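Local coordinates for similar to hydroxylamine oxidoreductase (Kuenenia stuttgartiensis, PDB 6H5L), which probably works as an oxidoreductase, in a 60-heme reductase complex of an anammox bacterium that gives electrons an extended transfer pathway, at residues L79-H84 with A93-S98; E242-S247 with K251-E256; G441-F446 with D451-I456. All coordinates share one frame; numbering follows the deposited sequence.

Contact 1 of 3, residues L79-H84 with A93-S98. With HEC (heme c), chain C.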
loop_
_atom_site.group_PDB
_atom_site.type_symbol
_atom_site.label_atom_id
_atom_site.label_comp_id
_atom_site.label_asym_id
_atom_site.label_seq_id
_atom_site.Cartn_x
_atom_site.Cartn_y
_atom_site.Cartn_z
ATOM N N LEU A 79 34.938 20.736 -10.661
ATOM C CA LEU A 79 35.431 21.472 -9.502
ATOM C C LEU A 79 34.457 22.554 -9.058
ATOM O O LEU A 79 34.448 22.923 -7.877
ATOM C CB LEU A 79 36.801 22.081 -9.806
ATOM C CG LEU A 79 37.947 21.071 -9.889
ATOM C CD1 LEU A 79 39.242 21.750 -10.303
ATOM C CD2 LEU A 79 38.113 20.353 -8.557
ATOM N N CYS A 80 33.646 23.082 -9.979
ATOM C CA CYS A 80 32.588 24.009 -9.588
ATOM C C CYS A 80 31.664 23.371 -8.563
ATOM O O CYS A 80 31.312 23.994 -7.556
ATOM C CB CYS A 80 31.782 24.452 -10.811
ATOM S SG CYS A 80 32.753 24.872 -12.276
ATOM N N VAL A 81 31.286 22.113 -8.791
ATOM C CA VAL A 81 30.363 21.438 -7.887
ATOM C C VAL A 81 31.077 20.990 -6.621
ATOM O O VAL A 81 30.554 21.165 -5.519
ATOM C CB VAL A 81 29.681 20.258 -8.600
ATOM C CG1 VAL A 81 28.741 19.526 -7.649
ATOM C CG2 VAL A 81 28.920 20.748 -9.818
ATOM N N ILE A 82 32.282 20.428 -6.749
ATOM C CA ILE A 82 32.991 19.899 -5.584
ATOM C C ILE A 82 33.214 20.990 -4.542
ATOM O O ILE A 82 33.097 20.750 -3.333
ATOM C CB ILE A 82 34.321 19.250 -6.015
ATOM C CG1 ILE A 82 34.057 18.057 -6.936
ATOM C CG2 ILE A 82 35.133 18.818 -4.799
ATOM C CD1 ILE A 82 35.295 17.549 -7.641
ATOM N N CYS A 83 33.526 22.207 -4.990
ATOM C CA CYS A 83 33.783 23.301 -4.059
ATOM C C CYS A 83 32.486 23.915 -3.549
ATOM O O CYS A 83 32.271 24.013 -2.337
ATOM C CB CYS A 83 34.642 24.369 -4.733
ATOM S SG CYS A 83 35.298 25.641 -3.628
ATOM N N HIS A 84 31.610 24.333 -4.463
ATOM C CA HIS A 84 30.374 24.993 -4.059
ATOM C C HIS A 84 29.399 24.043 -3.377
ATOM O O HIS A 84 28.451 24.510 -2.738
ATOM C CB HIS A 84 29.712 25.654 -5.268
ATOM C CG HIS A 84 30.377 26.926 -5.696
ATOM N ND1 HIS A 84 30.063 28.150 -5.145
ATOM C CD2 HIS A 84 31.340 27.166 -6.617
ATOM C CE1 HIS A 84 30.803 29.088 -5.707
ATOM N NE2 HIS A 84 31.587 28.518 -6.604
ATOM N N ALA A 93 22.052 22.412 -3.829
ATOM C CA ALA A 93 20.828 21.673 -3.542
ATOM C C ALA A 93 19.693 22.103 -4.465
ATOM O O ALA A 93 18.935 21.261 -4.961
ATOM C CB ALA A 93 20.432 21.855 -2.078
ATOM N N ASP A 94 19.558 23.409 -4.706
ATOM C CA ASP A 94 18.580 23.874 -5.685
ATOM C C ASP A 94 18.900 23.328 -7.070
ATOM O O ASP A 94 18.022 22.797 -7.760
ATOM C CB ASP A 94 18.538 25.403 -5.713
ATOM C CG ASP A 94 17.841 25.990 -4.506
ATOM O OD1 ASP A 94 17.570 25.234 -3.549
ATOM O OD2 ASP A 94 17.560 27.207 -4.519
ATOM N N TRP A 95 20.161 23.450 -7.493
ATOM C CA TRP A 95 20.534 23.076 -8.853
ATOM C C TRP A 95 20.389 21.576 -9.081
ATOM O O TRP A 95 19.912 21.149 -10.139
ATOM C CB TRP A 95 21.961 23.539 -9.150
ATOM C CG TRP A 95 22.508 23.010 -10.441
ATOM C CD1 TRP A 95 22.200 23.437 -11.701
ATOM C CD2 TRP A 95 23.467 21.957 -10.599
ATOM N NE1 TRP A 95 22.904 22.711 -12.631
ATOM C CE2 TRP A 95 23.690 21.797 -11.981
ATOM C CE3 TRP A 95 24.158 21.133 -9.704
ATOM C CZ2 TRP A 95 24.572 20.846 -12.490
ATOM C CZ3 TRP A 95 25.034 20.191 -10.211
ATOM C CH2 TRP A 95 25.233 20.055 -11.591
ATOM N N ARG A 96 20.785 20.762 -8.098
ATOM C CA ARG A 96 20.630 19.316 -8.223
ATOM C C ARG A 96 19.170 18.903 -8.335
ATOM O O ARG A 96 18.870 17.855 -8.915
ATOM C CB ARG A 96 21.280 18.614 -7.026
ATOM C CG ARG A 96 22.788 18.743 -6.959
ATOM C CD ARG A 96 23.384 17.660 -6.075
ATOM N NE ARG A 96 24.318 16.809 -6.805
ATOM C CZ ARG A 96 25.636 16.970 -6.795
ATOM N NH1 ARG A 96 26.180 17.952 -6.089
ATOM N NH2 ARG A 96 26.411 16.150 -7.489
ATOM N N SER A 97 18.256 19.711 -7.803
ATOM C CA SER A 97 16.833 19.407 -7.818
ATOM C C SER A 97 16.104 20.017 -9.012
ATOM O O SER A 97 14.906 19.766 -9.184
ATOM C CB SER A 97 16.188 19.886 -6.513
ATOM O OG SER A 97 14.836 19.473 -6.409
ATOM N N SER A 98 16.786 20.807 -9.834
ATOM C CA SER A 98 16.144 21.518 -10.927
ATOM C C SER A 98 16.102 20.666 -12.192
ATOM O O SER A 98 16.769 19.636 -12.310
ATOM C CB SER A 98 16.872 22.831 -11.208
ATOM O OG SER A 98 18.183 22.587 -11.687
HETATM FE FE HEC C . 32.912 29.779 -7.420
HETATM C CHA HEC C . 31.971 32.806 -6.144
HETATM C CHB HEC C . 30.719 30.194 -10.034
HETATM C CHC HEC C . 34.248 27.047 -8.961
HETATM C CHD HEC C . 34.378 28.875 -4.472
HETATM N NA HEC C . 31.609 31.243 -8.003
HETATM C C1A HEC C . 31.329 32.396 -7.293
HETATM C C2A HEC C . 30.251 33.093 -7.971
HETATM C C3A HEC C . 29.904 32.369 -9.042
HETATM C C4A HEC C . 30.750 31.192 -9.085
HETATM C CMA HEC C . 28.798 32.714 -10.063
HETATM C CAA HEC C . 29.620 34.429 -7.515
HETATM C CBA HEC C . 30.168 35.613 -8.308
HETATM C CGA HEC C . 29.623 36.883 -7.705
HETATM O O1A HEC C . 29.014 36.810 -6.607
HETATM O O2A HEC C . 29.796 37.968 -8.318
HETATM N NB HEC C . 32.501 28.761 -9.147
HETATM C C1B HEC C . 31.651 29.186 -10.150
HETATM C C2B HEC C . 31.923 28.396 -11.335
HETATM C C3B HEC C . 32.892 27.521 -11.035
HETATM C C4B HEC C . 33.278 27.737 -9.655
HETATM C CMB HEC C . 31.181 28.543 -12.683
HETATM C CAB HEC C . 33.524 26.464 -11.968
HETATM C CBB HEC C . 34.344 27.129 -13.096
HETATM N NC HEC C . 34.044 28.200 -6.801
HETATM C C1C HEC C . 34.598 27.258 -7.646
HETATM C C2C HEC C . 35.693 26.614 -6.950
HETATM C C3C HEC C . 35.659 27.032 -5.669
HETATM C C4C HEC C . 34.666 28.093 -5.574
HETATM C CMC HEC C . 36.454 25.394 -7.523
HETATM C CAC HEC C . 36.575 26.567 -4.506
HETATM C CBC HEC C . 38.070 26.806 -4.813
HETATM N ND HEC C . 33.122 30.702 -5.569
HETATM C C1D HEC C . 33.824 30.142 -4.503
HETATM C C2D HEC C . 33.875 31.116 -3.434
HETATM C C3D HEC C . 33.124 32.349 -3.955
HETATM C C4D HEC C . 32.692 31.997 -5.290
HETATM C CMD HEC C . 34.547 30.951 -2.056
HETATM C CAD HEC C . 32.884 33.682 -3.210
HETATM C CBD HEC C . 33.774 34.753 -3.835
HETATM C CGD HEC C . 33.575 36.089 -3.169
HETATM O O1D HEC C . 34.214 37.075 -3.620
HETATM O O2D HEC C . 32.784 36.172 -2.195
#
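With Val81 CG1 anti to the backbone N (chi1 179°) and CG2 beside it, the two methyls part: CG1 takes Arg96, CG2 takes Trp95. The indole swings to meet it because Trp95 CG is likewise anti to the backbone N (chi1 171°). Val81 is the first of the two spacer residues in the heme c binding motif CxxCH, spelled Cys80-Val81-Ile82-Cys83-His84 on helix 77-87, and the contact packs this helix against helix 89-97. Val81 CG2 lies 3.9 Å from Trp95 CZ3, the two side chains crossing at about a right angle. Val81 CG1 lies 3.4 Å from Arg96 NH1, an apolar methyl against a guanidinium whose salt bridges lie elsewhere, NH1 with Glu85, back near the end of helix 77-87, and NH2 with Glu122 of a neighbouring cytochrome chain. Trp95 is held by its NE1, hydrogen-bonded to Val127 O, and its ring meets His128 edge to face, which probably steadies the indole against Val81 CG2. The two cysteines and the histidine of the motif turn to the heme, while Ile82 packs on neighbouring cytochrome chains. Cys80 SG is joined to heme CAB and Cys83 SG to CAC, each thioether bond 1.8 Å long. His84 ND1 is hydrogen-bonded to Thr88 OG1, which helps to set the imidazole's rotation. The iron is bis-histidine ligated, with His68 of the same chain on one side and, on the other, His84 NE2 coordinated at 2.0 Å.

Contact 2 of 3, residues E242-S247 with K251-E256. With HEC (heme c), chain I.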
loop_
_atom_site.group_PDB
_atom_site.type_symbol
_atom_site.label_atom_id
_atom_site.label_comp_id
_atom_site.label_asym_id
_atom_site.label_seq_id
_atom_site.Cartn_x
_atom_site.Cartn_y
_atom_site.Cartn_z
ATOM N N GLU A 242 -2.253 42.031 -2.566
ATOM C CA GLU A 242 -3.316 42.108 -1.570
ATOM C C GLU A 242 -4.692 42.025 -2.219
ATOM O O GLU A 242 -5.582 41.333 -1.712
ATOM C CB GLU A 242 -3.188 43.398 -0.758
ATOM C CG GLU A 242 -1.830 43.612 -0.105
ATOM C CD GLU A 242 -0.862 44.366 -0.997
ATOM O OE1 GLU A 242 -0.849 44.109 -2.219
ATOM O OE2 GLU A 242 -0.120 45.223 -0.477
ATOM N N SER A 243 -4.886 42.723 -3.341
ATOM C CA SER A 243 -6.202 42.749 -3.970
ATOM C C SER A 243 -6.572 41.390 -4.552
ATOM O O SER A 243 -7.730 40.968 -4.465
ATOM C CB SER A 243 -6.252 43.827 -5.051
ATOM O OG SER A 243 -5.218 43.648 -6.002
ATOM N N TYR A 244 -5.613 40.686 -5.151
ATOM C CA TYR A 244 -5.906 39.345 -5.649
ATOM C C TYR A 244 -6.010 38.347 -4.504
ATOM O O TYR A 244 -6.993 37.603 -4.405
ATOM C CB TYR A 244 -4.842 38.890 -6.645
ATOM C CG TYR A 244 -4.898 37.398 -6.902
ATOM C CD1 TYR A 244 -5.900 36.848 -7.690
ATOM C CD2 TYR A 244 -3.958 36.538 -6.344
ATOM C CE1 TYR A 244 -5.964 35.484 -7.919
ATOM C CE2 TYR A 244 -4.012 35.173 -6.571
ATOM C CZ TYR A 244 -5.019 34.654 -7.361
ATOM O OH TYR A 244 -5.088 33.302 -7.596
ATOM N N GLY A 245 -4.987 38.303 -3.645
ATOM C CA GLY A 245 -4.951 37.314 -2.578
ATOM C C GLY A 245 -6.193 37.319 -1.711
ATOM O O GLY A 245 -6.679 36.263 -1.303
ATOM N N GLU A 246 -6.727 38.503 -1.427
ATOM C CA GLU A 246 -7.897 38.630 -0.572
ATOM C C GLU A 246 -9.207 38.602 -1.347
ATOM O O GLU A 246 -10.271 38.759 -0.740
ATOM C CB GLU A 246 -7.809 39.916 0.255
ATOM C CG GLU A 246 -6.527 40.026 1.064
ATOM C CD GLU A 246 -6.242 38.776 1.875
ATOM O OE1 GLU A 246 -7.172 38.266 2.534
ATOM O OE2 GLU A 246 -5.090 38.299 1.850
ATOM N N SER A 247 -9.160 38.415 -2.664
ATOM C CA SER A 247 -10.383 38.225 -3.426
ATOM C C SER A 247 -10.848 36.774 -3.316
ATOM O O SER A 247 -10.120 35.893 -2.853
ATOM C CB SER A 247 -10.173 38.603 -4.894
ATOM O OG SER A 247 -9.322 37.676 -5.544
ATOM N N LYS A 251 -8.701 33.639 -2.299
ATOM C CA LYS A 251 -9.064 32.843 -1.131
ATOM C C LYS A 251 -9.320 31.391 -1.514
ATOM O O LYS A 251 -8.945 30.470 -0.779
ATOM C CB LYS A 251 -10.291 33.441 -0.443
ATOM C CG LYS A 251 -9.991 34.679 0.384
ATOM C CD LYS A 251 -8.979 34.362 1.471
ATOM C CE LYS A 251 -7.841 35.364 1.472
ATOM N NZ LYS A 251 -6.674 34.881 2.259
ATOM N N ILE A 252 -9.957 31.167 -2.664
ATOM C CA ILE A 252 -10.219 29.805 -3.113
ATOM C C ILE A 252 -8.923 29.122 -3.533
ATOM O O ILE A 252 -8.722 27.930 -3.274
ATOM C CB ILE A 252 -11.259 29.812 -4.248
ATOM C CG1 ILE A 252 -12.631 30.216 -3.705
ATOM C CG2 ILE A 252 -11.322 28.454 -4.928
ATOM C CD1 ILE A 252 -13.688 30.401 -4.775
ATOM N N TYR A 253 -8.019 29.865 -4.175
ATOM C CA TYR A 253 -6.728 29.292 -4.541
ATOM C C TYR A 253 -5.926 28.910 -3.304
ATOM O O TYR A 253 -5.358 27.815 -3.235
ATOM C CB TYR A 253 -5.938 30.272 -5.411
ATOM C CG TYR A 253 -4.436 30.097 -5.305
ATOM C CD1 TYR A 253 -3.809 28.965 -5.811
ATOM C CD2 TYR A 253 -3.647 31.067 -4.700
ATOM C CE1 TYR A 253 -2.439 28.803 -5.711
ATOM C CE2 TYR A 253 -2.277 30.914 -4.598
ATOM C CZ TYR A 253 -1.679 29.781 -5.104
ATOM O OH TYR A 253 -0.314 29.628 -5.006
ATOM N N GLU A 254 -5.869 29.802 -2.313
ATOM C CA GLU A 254 -5.066 29.531 -1.123
ATOM C C GLU A 254 -5.592 28.331 -0.343
ATOM O O GLU A 254 -4.810 27.610 0.289
ATOM C CB GLU A 254 -5.015 30.770 -0.233
ATOM C CG GLU A 254 -4.086 31.855 -0.759
ATOM C CD GLU A 254 -4.524 33.252 -0.364
ATOM O OE1 GLU A 254 -5.387 33.380 0.530
ATOM O OE2 GLU A 254 -4.009 34.223 -0.959
ATOM N N LYS A 255 -6.903 28.096 -0.373
ATOM C CA LYS A 255 -7.499 26.991 0.365
ATOM C C LYS A 255 -7.679 25.728 -0.469
ATOM O O LYS A 255 -7.968 24.669 0.099
ATOM C CB LYS A 255 -8.848 27.418 0.952
ATOM C CG LYS A 255 -8.741 28.514 2.003
ATOM C CD LYS A 255 -7.728 28.153 3.086
ATOM C CE LYS A 255 -8.169 26.938 3.895
ATOM N NZ LYS A 255 -7.143 26.529 4.897
ATOM N N GLU A 256 -7.515 25.805 -1.790
ATOM C CA GLU A 256 -7.603 24.633 -2.655
ATOM C C GLU A 256 -6.314 24.395 -3.436
ATOM O O GLU A 256 -6.324 23.639 -4.413
ATOM C CB GLU A 256 -8.780 24.761 -3.626
ATOM C CG GLU A 256 -10.145 24.847 -2.968
ATOM C CD GLU A 256 -11.278 24.743 -3.975
ATOM O OE1 GLU A 256 -11.052 24.172 -5.062
ATOM O OE2 GLU A 256 -12.390 25.235 -3.687
HETATM FE FE HEC I . -4.345 41.655 -12.600
HETATM C CHA HEC I . -4.847 44.724 -13.909
HETATM C CHB HEC I . -1.170 42.565 -11.591
HETATM C CHC HEC I . -3.946 38.643 -10.995
HETATM C CHD HEC I . -7.198 40.427 -14.117
HETATM N NA HEC I . -3.246 43.361 -12.637
HETATM C C1A HEC I . -3.593 44.454 -13.406
HETATM C C2A HEC I . -2.402 45.257 -13.583
HETATM C C3A HEC I . -1.390 44.665 -12.948
HETATM C C4A HEC I . -1.899 43.458 -12.338
HETATM C CMA HEC I . 0.066 45.170 -12.868
HETATM C CAA HEC I . -2.321 46.570 -14.375
HETATM C CBA HEC I . -2.031 46.244 -15.833
HETATM C CGA HEC I . -3.330 46.208 -16.592
HETATM O O1A HEC I . -3.699 45.114 -17.090
HETATM O O2A HEC I . -3.999 47.267 -16.690
HETATM N NB HEC I . -2.813 40.747 -11.540
HETATM C C1B HEC I . -1.634 41.349 -11.148
HETATM C C2B HEC I . -0.986 40.491 -10.182
HETATM C C3B HEC I . -1.743 39.404 -10.021
HETATM C C4B HEC I . -2.913 39.546 -10.868
HETATM C CMB HEC I . 0.374 40.774 -9.510
HETATM C CAB HEC I . -1.439 38.209 -9.092
HETATM C CBB HEC I . -1.452 38.622 -7.602
HETATM N NC HEC I . -5.351 39.853 -12.607
HETATM C C1C HEC I . -5.058 38.771 -11.799
HETATM C C2C HEC I . -6.203 37.879 -11.807
HETATM C C3C HEC I . -7.015 38.289 -12.787
HETATM C C4C HEC I . -6.555 39.591 -13.232
HETATM C CMC HEC I . -6.192 36.455 -11.210
HETATM C CAC HEC I . -8.320 37.593 -13.244
HETATM C CBC HEC I . -9.394 37.681 -12.140
HETATM N ND HEC I . -5.800 42.447 -13.844
HETATM C C1D HEC I . -6.921 41.765 -14.312
HETATM C C2D HEC I . -7.752 42.695 -15.046
HETATM C C3D HEC I . -7.016 44.040 -14.978
HETATM C C4D HEC I . -5.814 43.788 -14.216
HETATM C CMD HEC I . -9.096 42.403 -15.746
HETATM C CAD HEC I . -7.461 45.375 -15.608
HETATM C CBD HEC I . -7.089 45.334 -17.088
HETATM C CGD HEC I . -7.439 46.639 -17.751
HETATM O O1D HEC I . -8.635 46.841 -18.086
HETATM O O2D HEC I . -6.518 47.472 -17.950
#
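Lys251 lies along the turn that joins two short helices, following the backbone of Gly245 to Ser247. Its own N begins the contact, donating to Ser247 O at 2.7 Å with an N-H...O angle of 167°. CB then sits 3.4 Å from Ser247 O, and CG rides beside the same oxygen. The chain bends at chi2 and chi3, carrying CD past Gly245 O and setting CE 3.1 Å from that oxygen, with Glu246 OE1 also beside it. At the tip NZ is shared by two carboxylates: 2.6 Å to Glu254 OE1, hydrogen bond and salt bridge in one, and 3.4 Å to Glu246 OE1 across the turn. The ammonium probably offsets the two like charges it lies between. Ser247 is the N-cap of helix 248-256, its OG making a weak bond to Gly250 N and a second one, at 2.6 Å, to Tyr244 O. Tyr244 brings CE1 to 3.4 Å from the heme methyl CMC, while its OH, bonded to Pro278 O, lies near Tyr253 CB. The lysine thus spans the junction between helices 240-245 and 248-256, with Met230 of the third subunit packed against it.

Contact 3 of 3, residues G441-F446 with D451-I456. With HEC (heme c), chain F.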
loop_
_atom_site.group_PDB
_atom_site.type_symbol
_atom_site.label_atom_id
_atom_site.label_comp_id
_atom_site.label_asym_id
_atom_site.label_seq_id
_atom_site.Cartn_x
_atom_site.Cartn_y
_atom_site.Cartn_z
ATOM N N GLY A 441 4.608 64.947 -12.396
ATOM C CA GLY A 441 4.444 65.666 -11.147
ATOM C C GLY A 441 4.619 64.834 -9.900
ATOM O O GLY A 441 4.470 65.351 -8.790
ATOM N N VAL A 442 4.944 63.546 -10.048
ATOM C CA VAL A 442 4.973 62.624 -8.914
ATOM C C VAL A 442 6.286 62.659 -8.149
ATOM O O VAL A 442 6.450 61.890 -7.193
ATOM C CB VAL A 442 4.677 61.196 -9.420
ATOM C CG1 VAL A 442 5.935 60.557 -10.012
ATOM C CG2 VAL A 442 4.065 60.333 -8.325
ATOM N N TYR A 443 7.223 63.533 -8.529
ATOM C CA TYR A 443 8.550 63.517 -7.915
ATOM C C TYR A 443 8.476 63.678 -6.400
ATOM O O TYR A 443 9.264 63.070 -5.668
ATOM C CB TYR A 443 9.425 64.611 -8.525
ATOM C CG TYR A 443 8.950 66.014 -8.228
ATOM C CD1 TYR A 443 7.989 66.623 -9.022
ATOM C CD2 TYR A 443 9.465 66.729 -7.155
ATOM C CE1 TYR A 443 7.552 67.905 -8.754
ATOM C CE2 TYR A 443 9.033 68.009 -6.879
ATOM C CZ TYR A 443 8.077 68.594 -7.681
ATOM O OH TYR A 443 7.643 69.872 -7.410
ATOM N N GLY A 444 7.536 64.493 -5.914
ATOM C CA GLY A 444 7.391 64.700 -4.483
ATOM C C GLY A 444 7.018 63.449 -3.717
ATOM O O GLY A 444 7.246 63.383 -2.503
ATOM N N MET A 445 6.443 62.457 -4.400
ATOM C CA MET A 445 6.197 61.160 -3.782
ATOM C C MET A 445 7.496 60.496 -3.344
ATOM O O MET A 445 7.509 59.727 -2.377
ATOM C CB MET A 445 5.460 60.254 -4.768
ATOM C CG MET A 445 4.393 59.369 -4.171
ATOM S SD MET A 445 2.809 60.218 -4.075
ATOM C CE MET A 445 1.795 58.928 -3.366
ATOM N N PHE A 446 8.595 60.791 -4.039
ATOM C CA PHE A 446 9.856 60.076 -3.894
ATOM C C PHE A 446 10.904 60.862 -3.120
ATOM O O PHE A 446 11.659 60.275 -2.337
ATOM C CB PHE A 446 10.422 59.720 -5.277
ATOM C CG PHE A 446 9.506 58.866 -6.122
ATOM C CD1 PHE A 446 8.352 59.393 -6.679
ATOM C CD2 PHE A 446 9.819 57.544 -6.384
ATOM C CE1 PHE A 446 7.516 58.612 -7.454
ATOM C CE2 PHE A 446 8.990 56.758 -7.159
ATOM C CZ PHE A 446 7.838 57.294 -7.697
ATOM N N ASP A 451 11.543 72.912 0.503
ATOM C CA ASP A 451 10.178 73.423 0.360
ATOM C C ASP A 451 9.579 73.078 -1.003
ATOM O O ASP A 451 8.782 73.841 -1.556
ATOM C CB ASP A 451 10.121 74.932 0.612
ATOM C CG ASP A 451 10.442 75.293 2.052
ATOM O OD1 ASP A 451 9.919 74.619 2.966
ATOM O OD2 ASP A 451 11.223 76.243 2.272
ATOM N N ASN A 452 9.955 71.924 -1.549
ATOM C CA ASN A 452 9.445 71.459 -2.833
ATOM C C ASN A 452 9.395 69.935 -2.825
ATOM O O ASN A 452 10.445 69.282 -2.769
ATOM C CB ASN A 452 10.318 71.975 -3.981
ATOM C CG ASN A 452 9.766 71.615 -5.351
ATOM O OD1 ASN A 452 8.671 71.064 -5.474
ATOM N ND2 ASN A 452 10.522 71.940 -6.392
ATOM N N PRO A 453 8.199 69.326 -2.886
ATOM C CA PRO A 453 6.895 69.982 -3.032
ATOM C C PRO A 453 6.359 70.614 -1.753
ATOM O O PRO A 453 6.990 70.531 -0.697
ATOM C CB PRO A 453 5.986 68.832 -3.463
ATOM C CG PRO A 453 6.569 67.655 -2.771
ATOM C CD PRO A 453 8.062 67.859 -2.845
ATOM N N SER A 454 5.192 71.244 -1.865
ATOM C CA SER A 454 4.483 71.785 -0.720
ATOM C C SER A 454 3.600 70.701 -0.105
ATOM O O SER A 454 3.577 69.551 -0.552
ATOM C CB SER A 454 3.659 73.007 -1.125
ATOM O OG SER A 454 2.705 72.676 -2.120
ATOM N N ASP A 455 2.862 71.070 0.942
ATOM C CA ASP A 455 2.001 70.103 1.611
ATOM C C ASP A 455 0.866 69.653 0.699
ATOM O O ASP A 455 0.576 68.455 0.604
ATOM C CB ASP A 455 1.447 70.701 2.904
ATOM C CG ASP A 455 1.377 69.688 4.030
ATOM O OD1 ASP A 455 1.354 68.474 3.739
ATOM O OD2 ASP A 455 1.344 70.110 5.207
ATOM N N ILE A 456 0.223 70.597 0.005
ATOM C CA ILE A 456 -0.978 70.269 -0.758
ATOM C C ILE A 456 -0.630 69.515 -2.038
ATOM O O ILE A 456 -1.454 68.755 -2.563
ATOM C CB ILE A 456 -1.789 71.549 -1.044
ATOM C CG1 ILE A 456 -3.231 71.193 -1.409
ATOM C CG2 ILE A 456 -1.136 72.381 -2.143
ATOM C CD1 ILE A 456 -4.159 72.383 -1.453
HETATM FE FE HEC F . 8.609 51.505 -9.904
HETATM C CHA HEC F . 5.977 51.842 -12.013
HETATM C CHB HEC F . 10.085 54.252 -11.061
HETATM C CHC HEC F . 10.541 51.710 -6.979
HETATM C CHD HEC F . 7.659 48.386 -8.988
HETATM N NA HEC F . 8.121 52.800 -11.303
HETATM C C1A HEC F . 6.969 52.804 -12.064
HETATM C C2A HEC F . 7.008 53.995 -12.897
HETATM C C3A HEC F . 8.143 54.651 -12.632
HETATM C C4A HEC F . 8.871 53.914 -11.621
HETATM C CMA HEC F . 8.601 55.972 -13.290
HETATM C CAA HEC F . 5.946 54.448 -13.926
HETATM C CBA HEC F . 5.772 53.392 -15.009
HETATM C CGA HEC F . 6.731 53.670 -16.135
HETATM O O1A HEC F . 7.478 52.731 -16.507
HETATM O O2A HEC F . 6.760 54.819 -16.649
HETATM N NB HEC F . 10.119 52.722 -9.165
HETATM C C1B HEC F . 10.461 53.902 -9.782
HETATM C C2B HEC F . 11.252 54.692 -8.861
HETATM C C3B HEC F . 11.383 53.981 -7.712
HETATM C C4B HEC F . 10.665 52.731 -7.900
HETATM C CMB HEC F . 11.791 56.086 -9.265
HETATM C CAB HEC F . 12.111 54.283 -6.370
HETATM C CBB HEC F . 13.226 55.355 -6.396
HETATM N NC HEC F . 9.066 50.259 -8.287
HETATM C C1C HEC F . 9.808 50.557 -7.159
HETATM C C2C HEC F . 9.585 49.509 -6.176
HETATM C C3C HEC F . 8.876 48.536 -6.776
HETATM C C4C HEC F . 8.482 49.023 -8.085
HETATM C CMC HEC F . 10.349 49.398 -4.835
HETATM C CAC HEC F . 8.441 47.174 -6.177
HETATM C CBC HEC F . 7.538 47.365 -4.940
HETATM N ND HEC F . 7.037 50.297 -10.419
HETATM C C1D HEC F . 6.860 49.010 -9.923
HETATM C C2D HEC F . 5.692 48.431 -10.548
HETATM C C3D HEC F . 5.159 49.515 -11.504
HETATM C C4D HEC F . 6.061 50.635 -11.350
HETATM C CMD HEC F . 5.130 47.015 -10.293
HETATM C CAD HEC F . 3.928 49.458 -12.436
HETATM C CBD HEC F . 2.679 49.033 -11.668
HETATM C CGD HEC F . 1.516 48.985 -12.620
HETATM O O1D HEC F . 1.673 49.482 -13.763
HETATM O O2D HEC F . 0.439 48.460 -12.238
HETATM O O HOH W 1 7.150 52.260 -8.580
#
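The ring of Tyr443 and the side-chain amide of Asn452 stand almost perpendicular, their planes 88° apart. Asn452 OD1 comes in at the edge of the phenol, in the plane of the ring, and takes a hydrogen bond from Tyr443 OH at 2.5 Å. The amide reaches it because Asn452 CG is anti to the backbone N (chi1 -175°), while Tyr443 CG lies between its backbone N and carbonyl carbon (chi1 66°). The bond ties the short helix 443-446 to the loop that leads into helix 455-476, where Ser454 is the N-cap. Beside it lies Pro453, preceded by a cis peptide bond. Its CD is 4.2 Å from Tyr443 CE2, an apolar touch set obliquely to the ring, and its CG settles 3.5 Å from Gly444 CA, where the absence of a side chain allows the two backbones to draw together. A phenylalanine in place of Tyr443 would keep the ring against the proline but is likely to leave Asn452 OD1 without its donor. Tyr443 also meets Tyr403 edge to face. Phe446, on the same short helix, turns to a heme, with CE2 3.5 Å from C2B. The iron of this heme carries a water at 2.1 Å, a ligand that could probably be displaced, consistent with a heme where a small molecule might bind. Asn452 is used at both ends: OD1 accepts from the tyrosine and ND2 donates to Asp401 O. Such opposite demands probably fix which way the amide faces, so that this buried pair of polar side chains is matched donor to acceptor without any charge.

All three contacts are buried and each joins two pieces of chain close in sequence, yet they share no helix. Contact 1 lies farthest out, 32 Å from the chain's centre, on the other side of it from contact 3. All three touch the second subunit, contact 2 through one residue alone, its larger interface being with the third; contact 1 also meets neighbouring cytochrome chains. Their chemistry differs too. Contact 1 is a valine set against an indole and a guanidinium, beside a covalently attached heme, contact 2 an ionic network round a helix start, and contact 3 a neutral hydrogen bond with a cis-proline. The centres of contacts 1 and 2 are 35 Å apart, as are those of contacts 2 and 3.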